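Local structure of N-alpha-acetyltransferase 38, NatC auxiliary subunit (Saccharomyces cerevisiae, 6YGA) at residues C[26-31]-C[37-42]; C[33-38]-C[61-66]. The protein serves as the small auxiliary subunit of the ribosome-associated NatC complex, which cotranslationally acetylates protein N-termini that begin with methionine followed by a hydrophobic or amphipathic residue. One frame throughout, in Å; residues are numbered along the deposited sequence.

Interaction 1: C[26-31]-C[37-42]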
loop_
_atom_site.group_PDB
_atom_site.type_symbol
_atom_site.label_atom_id
_atom_site.label_comp_id
_atom_site.label_asym_id
_atom_site.label_seq_id
_atom_site.Cartn_x
_atom_site.Cartn_y
_atom_site.Cartn_z
ATOM N N GLY C 26 -35.944 -3.118 -2.193
ATOM C CA GLY C 26 -35.002 -2.264 -1.494
ATOM C C GLY C 26 -35.646 -0.993 -0.993
ATOM O O GLY C 26 -36.753 -0.624 -1.400
ATOM N N SER C 27 -34.928 -0.324 -0.094
ATOM C CA SER C 27 -35.358 0.946 0.472
ATOM C C SER C 27 -34.905 2.087 -0.430
ATOM O O SER C 27 -33.725 2.173 -0.786
ATOM C CB SER C 27 -34.787 1.117 1.880
ATOM O OG SER C 27 -35.313 2.264 2.524
ATOM N N LEU C 28 -35.839 2.967 -0.782
ATOM C CA LEU C 28 -35.563 4.050 -1.718
ATOM C C LEU C 28 -34.697 5.116 -1.053
ATOM O O LEU C 28 -35.065 5.660 -0.005
ATOM C CB LEU C 28 -36.869 4.655 -2.224
ATOM C CG LEU C 28 -36.711 5.757 -3.272
ATOM C CD1 LEU C 28 -36.155 5.186 -4.567
ATOM C CD2 LEU C 28 -38.029 6.473 -3.514
ATOM N N VAL C 29 -33.561 5.423 -1.672
ATOM C CA VAL C 29 -32.617 6.397 -1.142
ATOM C C VAL C 29 -32.720 7.734 -1.863
ATOM O O VAL C 29 -32.722 8.787 -1.225
ATOM C CB VAL C 29 -31.181 5.837 -1.218
ATOM C CG1 VAL C 29 -30.169 6.928 -0.915
ATOM C CG2 VAL C 29 -31.017 4.675 -0.264
ATOM N N ALA C 30 -32.800 7.711 -3.191
ATOM C CA ALA C 30 -32.875 8.949 -3.953
ATOM C C ALA C 30 -33.532 8.681 -5.300
ATOM O O ALA C 30 -33.473 7.566 -5.827
ATOM C CB ALA C 30 -31.485 9.569 -4.150
ATOM N N VAL C 31 -34.162 9.721 -5.841
ATOM C CA VAL C 31 -34.737 9.707 -7.181
ATOM C C VAL C 31 -34.435 11.055 -7.825
ATOM O O VAL C 31 -34.426 12.087 -7.146
ATOM C CB VAL C 31 -36.257 9.416 -7.154
ATOM C CG1 VAL C 31 -37.010 10.488 -6.374
ATOM C CG2 VAL C 31 -36.814 9.283 -8.568
ATOM N N LEU C 37 -33.504 5.627 -10.020
ATOM C CA LEU C 37 -33.675 5.327 -8.607
ATOM C C LEU C 37 -32.381 4.785 -8.018
ATOM O O LEU C 37 -31.621 4.085 -8.695
ATOM C CB LEU C 37 -34.796 4.309 -8.384
ATOM C CG LEU C 37 -36.093 4.491 -9.167
ATOM C CD1 LEU C 37 -36.929 3.231 -9.073
ATOM C CD2 LEU C 37 -36.868 5.686 -8.649
ATOM N N LEU C 38 -32.136 5.118 -6.755
ATOM C CA LEU C 38 -31.053 4.537 -5.976
ATOM C C LEU C 38 -31.666 3.818 -4.785
ATOM O O LEU C 38 -32.406 4.426 -4.006
ATOM C CB LEU C 38 -30.059 5.606 -5.508
ATOM C CG LEU C 38 -28.801 5.117 -4.785
ATOM C CD1 LEU C 38 -27.928 4.281 -5.710
ATOM C CD2 LEU C 38 -28.014 6.293 -4.214
ATOM N N LEU C 39 -31.371 2.528 -4.655
ATOM C CA LEU C 39 -31.976 1.683 -3.636
ATOM C C LEU C 39 -30.902 1.080 -2.741
ATOM O O LEU C 39 -29.826 0.698 -3.214
ATOM C CB LEU C 39 -32.804 0.563 -4.276
ATOM C CG LEU C 39 -33.981 0.961 -5.164
ATOM C CD1 LEU C 39 -34.511 -0.254 -5.909
ATOM C CD2 LEU C 39 -35.083 1.599 -4.340
ATOM N N ASP C 40 -31.205 0.992 -1.448
ATOM C CA ASP C 40 -30.306 0.420 -0.458
ATOM C C ASP C 40 -30.895 -0.872 0.089
ATOM O O ASP C 40 -32.112 -1.081 0.073
ATOM C CB ASP C 40 -30.051 1.399 0.695
ATOM C CG ASP C 40 -28.740 1.130 1.419
ATOM O OD1 ASP C 40 -28.029 0.174 1.040
ATOM O OD2 ASP C 40 -28.415 1.881 2.363
ATOM N N HIS C 41 -30.007 -1.735 0.588
ATOM C CA HIS C 41 -30.381 -3.039 1.137
ATOM C C HIS C 41 -31.173 -3.855 0.115
ATOM O O HIS C 41 -32.171 -4.499 0.442
ATOM C CB HIS C 41 -31.158 -2.884 2.447
ATOM C CG HIS C 41 -30.524 -1.930 3.414
ATOM N ND1 HIS C 41 -29.283 -2.150 3.972
ATOM C CD2 HIS C 41 -30.959 -0.752 3.922
ATOM C CE1 HIS C 41 -28.980 -1.149 4.780
ATOM N NE2 HIS C 41 -29.981 -0.288 4.768
ATOM N N VAL C 42 -30.715 -3.828 -1.137
ATOM C CA VAL C 42 -31.457 -4.444 -2.230
ATOM C C VAL C 42 -31.394 -5.959 -2.115
ATOM O O VAL C 42 -30.326 -6.540 -1.881
ATOM C CB VAL C 42 -30.908 -3.971 -3.585
ATOM C CG1 VAL C 42 -31.431 -4.847 -4.715
ATOM C CG2 VAL C 42 -31.288 -2.529 -3.827
#
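S27 and D40 form a hydrogen-bonded antiparallel pair, followed by L28 with L39, A30 with L38 and V31 with L37, while the axes of strands 26-31 and 37-39 run at 140° and come within 4.7 Å. Two bonds close the first pair, S27 N to D40 O and D40 N to S27 O, each 2.9 Å. The register then slips by one residue: V29 and A30 both face L38, a classic beta bulge. L38 O takes a firm bond from V29 N (2.8 Å), which approaches almost head-on, and a weak one from A30 N (3.4 Å); L38 N returns a bond to A30 O. The V29 backbone (phi -102°, psi -45°) makes the bulge and turns its side chain toward the partner strand. There CG2, opposite the carbonyl carbon, presses on D40 CB at 3.5 Å, and CG1 lies alongside L38 CD2. L28, V31, L37 and L39 lie on one face of the sheet, aliphatic here; S27, A30, L38 and D40 lie on the opposite one. L39 CD2 sits 3.6 Å from L28 CA and also meets L28 CD1, and L37 CD2 packs beside V31 CG2 at 3.6 Å. At the corner, H41 N reaches D40 OD1 from above the carboxylate plane, and D40 CG lies over the imidazole face. The pair forms the beta hairpin of strands 23-32 and 37-39 in the Sm-like (LSM) domain. L37 and L39 make backbone hydrogen bonds to V58 and V56, while A30 and V31 pair with a strand of the N-alpha-acetyltransferase 35 chain, continuing the sheet across the interface.

Interaction 2: C[33-38]-C[61-66]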
loop_
_atom_site.group_PDB
_atom_site.type_symbol
_atom_site.label_atom_id
_atom_site.label_comp_id
_atom_site.label_asym_id
_atom_site.label_seq_id
_atom_site.Cartn_x
_atom_site.Cartn_y
_atom_site.Cartn_z
ATOM N N ALA C 33 -34.670 13.588 -11.706
ATOM C CA ALA C 33 -35.695 14.086 -12.617
ATOM C C ALA C 33 -36.034 13.076 -13.705
ATOM O O ALA C 33 -37.160 13.074 -14.217
ATOM C CB ALA C 33 -35.240 15.405 -13.242
ATOM N N GLN C 34 -35.085 12.216 -14.070
ATOM C CA GLN C 34 -35.288 11.222 -15.115
ATOM C C GLN C 34 -35.742 9.873 -14.563
ATOM O O GLN C 34 -35.648 8.863 -15.269
ATOM C CB GLN C 34 -34.008 11.062 -15.935
ATOM C CG GLN C 34 -33.492 12.372 -16.527
ATOM C CD GLN C 34 -34.510 13.053 -17.432
ATOM O OE1 GLN C 34 -34.837 14.230 -17.253
ATOM N NE2 GLN C 34 -35.011 12.316 -18.415
HETATM N N MSE C 35 -36.231 9.841 -13.325
HETATM C CA MSE C 35 -36.727 8.631 -12.668
HETATM C C MSE C 35 -35.648 7.559 -12.496
HETATM O O MSE C 35 -35.959 6.369 -12.439
HETATM C CB MSE C 35 -37.926 8.047 -13.427
HETATM C CG MSE C 35 -38.961 7.389 -12.520
HETATM SE SE MSE C 35 -40.401 6.479 -13.474
HETATM C CE MSE C 35 -39.423 4.909 -14.092
ATOM N N ASN C 36 -34.385 7.973 -12.418
ATOM C CA ASN C 36 -33.340 7.057 -11.980
ATOM C C ASN C 36 -33.448 6.876 -10.472
ATOM O O ASN C 36 -33.495 7.857 -9.724
ATOM C CB ASN C 36 -31.954 7.587 -12.352
ATOM C CG ASN C 36 -31.815 7.877 -13.834
ATOM O OD1 ASN C 36 -32.287 7.113 -14.675
ATOM N ND2 ASN C 36 -31.170 8.993 -14.160
ATOM N N LEU C 37 -33.504 5.627 -10.020
ATOM C CA LEU C 37 -33.675 5.327 -8.607
ATOM C C LEU C 37 -32.381 4.785 -8.018
ATOM O O LEU C 37 -31.621 4.085 -8.695
ATOM C CB LEU C 37 -34.796 4.309 -8.384
ATOM C CG LEU C 37 -36.093 4.491 -9.167
ATOM C CD1 LEU C 37 -36.929 3.231 -9.073
ATOM C CD2 LEU C 37 -36.868 5.686 -8.649
ATOM N N LEU C 38 -32.136 5.118 -6.755
ATOM C CA LEU C 38 -31.053 4.537 -5.976
ATOM C C LEU C 38 -31.666 3.818 -4.785
ATOM O O LEU C 38 -32.406 4.426 -4.006
ATOM C CB LEU C 38 -30.059 5.606 -5.508
ATOM C CG LEU C 38 -28.801 5.117 -4.785
ATOM C CD1 LEU C 38 -27.928 4.281 -5.710
ATOM C CD2 LEU C 38 -28.014 6.293 -4.214
ATOM N N ARG C 61 -34.583 2.936 -18.242
ATOM C CA ARG C 61 -34.936 1.853 -19.154
ATOM C C ARG C 61 -35.101 0.525 -18.427
ATOM O O ARG C 61 -35.875 -0.332 -18.866
ATOM C CB ARG C 61 -33.872 1.728 -20.246
ATOM C CG ARG C 61 -34.208 0.736 -21.349
ATOM C CD ARG C 61 -32.949 0.146 -21.970
ATOM N NE ARG C 61 -32.286 -0.798 -21.073
ATOM C CZ ARG C 61 -31.222 -1.523 -21.405
ATOM N NH1 ARG C 61 -30.695 -1.413 -22.617
ATOM N NH2 ARG C 61 -30.684 -2.359 -20.527
ATOM N N SER C 62 -34.398 0.342 -17.311
ATOM C CA SER C 62 -34.356 -0.956 -16.652
ATOM C C SER C 62 -35.589 -1.250 -15.809
ATOM O O SER C 62 -35.857 -2.421 -15.519
ATOM C CB SER C 62 -33.106 -1.050 -15.777
ATOM O OG SER C 62 -31.937 -1.019 -16.578
ATOM N N VAL C 63 -36.340 -0.232 -15.410
ATOM C CA VAL C 63 -37.447 -0.409 -14.480
ATOM C C VAL C 63 -38.700 -0.797 -15.256
ATOM O O VAL C 63 -39.178 -0.035 -16.103
ATOM C CB VAL C 63 -37.681 0.863 -13.652
ATOM C CG1 VAL C 63 -38.964 0.755 -12.851
ATOM C CG2 VAL C 63 -36.496 1.110 -12.732
ATOM N N LYS C 64 -39.223 -1.991 -14.975
ATOM C CA LYS C 64 -40.504 -2.394 -15.544
ATOM C C LYS C 64 -41.664 -1.787 -14.764
ATOM O O LYS C 64 -42.592 -1.225 -15.355
ATOM C CB LYS C 64 -40.613 -3.921 -15.579
ATOM C CG LYS C 64 -42.037 -4.449 -15.457
ATOM C CD LYS C 64 -42.104 -5.950 -15.701
ATOM C CE LYS C 64 -43.454 -6.521 -15.292
ATOM N NZ LYS C 64 -43.627 -6.524 -13.812
ATOM N N THR C 65 -41.617 -1.874 -13.435
ATOM C CA THR C 65 -42.698 -1.353 -12.610
ATOM C C THR C 65 -42.177 -1.060 -11.211
ATOM O O THR C 65 -41.141 -1.580 -10.790
ATOM C CB THR C 65 -43.874 -2.331 -12.543
ATOM O OG1 THR C 65 -44.929 -1.751 -11.766
ATOM C CG2 THR C 65 -43.438 -3.636 -11.898
ATOM N N ILE C 66 -42.919 -0.219 -10.496
ATOM C CA ILE C 66 -42.616 0.147 -9.118
ATOM C C ILE C 66 -43.851 -0.137 -8.276
ATOM O O ILE C 66 -44.949 0.333 -8.599
ATOM C CB ILE C 66 -42.197 1.625 -9.004
ATOM C CG1 ILE C 66 -40.965 1.898 -9.869
ATOM C CG2 ILE C 66 -41.903 1.988 -7.558
ATOM C CD1 ILE C 66 -40.559 3.355 -9.906
#
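Across the interior of the Sm-like barrel, the turn leading into strand 37-39 faces the start of strand 63-69, and M35 and L37 meet V63 and I66 there. The contact is small, burying 169 Å² summed over both sides, and consists of three apolar approaches. In the closest, L37 CD1 meets I66 CD1 at 3.7 Å, the two side chains reaching toward each other tip to tip. I66 extends CG1 opposite its carbonyl carbon (chi1 -59°) and continues nearly straight to CD1 (chi2 175°), which brings the end methyl to the leucine. The same L37 CD1 also approaches V63 CG2, at 4.3 Å, and is thereby shared by V63 and I66. M35, a selenomethionine in this crystal, brings its terminal CE to 4.4 Å from V63 CG1. V58 touches both L37 and V63, and V16 adds a further side chain against V63. On the partner subunit, F28 of the N-alpha-acetyltransferase 35 chain packs on I66, whose backbone N bonds to T25 OG1 of that chain. With methyl groups alone touching between the segments, at 3.7 to 4.4 Å, the contact depends on shape and the exclusion of water rather than on directional bonds.

Overall arrangement
Interactions 1 and 2 meet at L37: in interaction 1 its CD2 branch packs against strand 23-32, and in interaction 2 its CD1 branch reaches strand 63-69, one leucine thus linking a neighbouring strand to one across the interior. Both contacts are largely buried, their centres 11 Å apart, and they touch where V31 CG2 meets N36 O. Their chemistry follows their place in the fold. Interaction 1 joins adjacent strands, combining a backbone ladder with flanking side chains and burying 499 Å², with exposed H41 at its border. Interaction 2 joins strand 37-39 and the turn before it to strand 63-69, which is not its sheet neighbour, and relies on apolar side chains. The N-alpha-acetyltransferase 35 chain adjoins both.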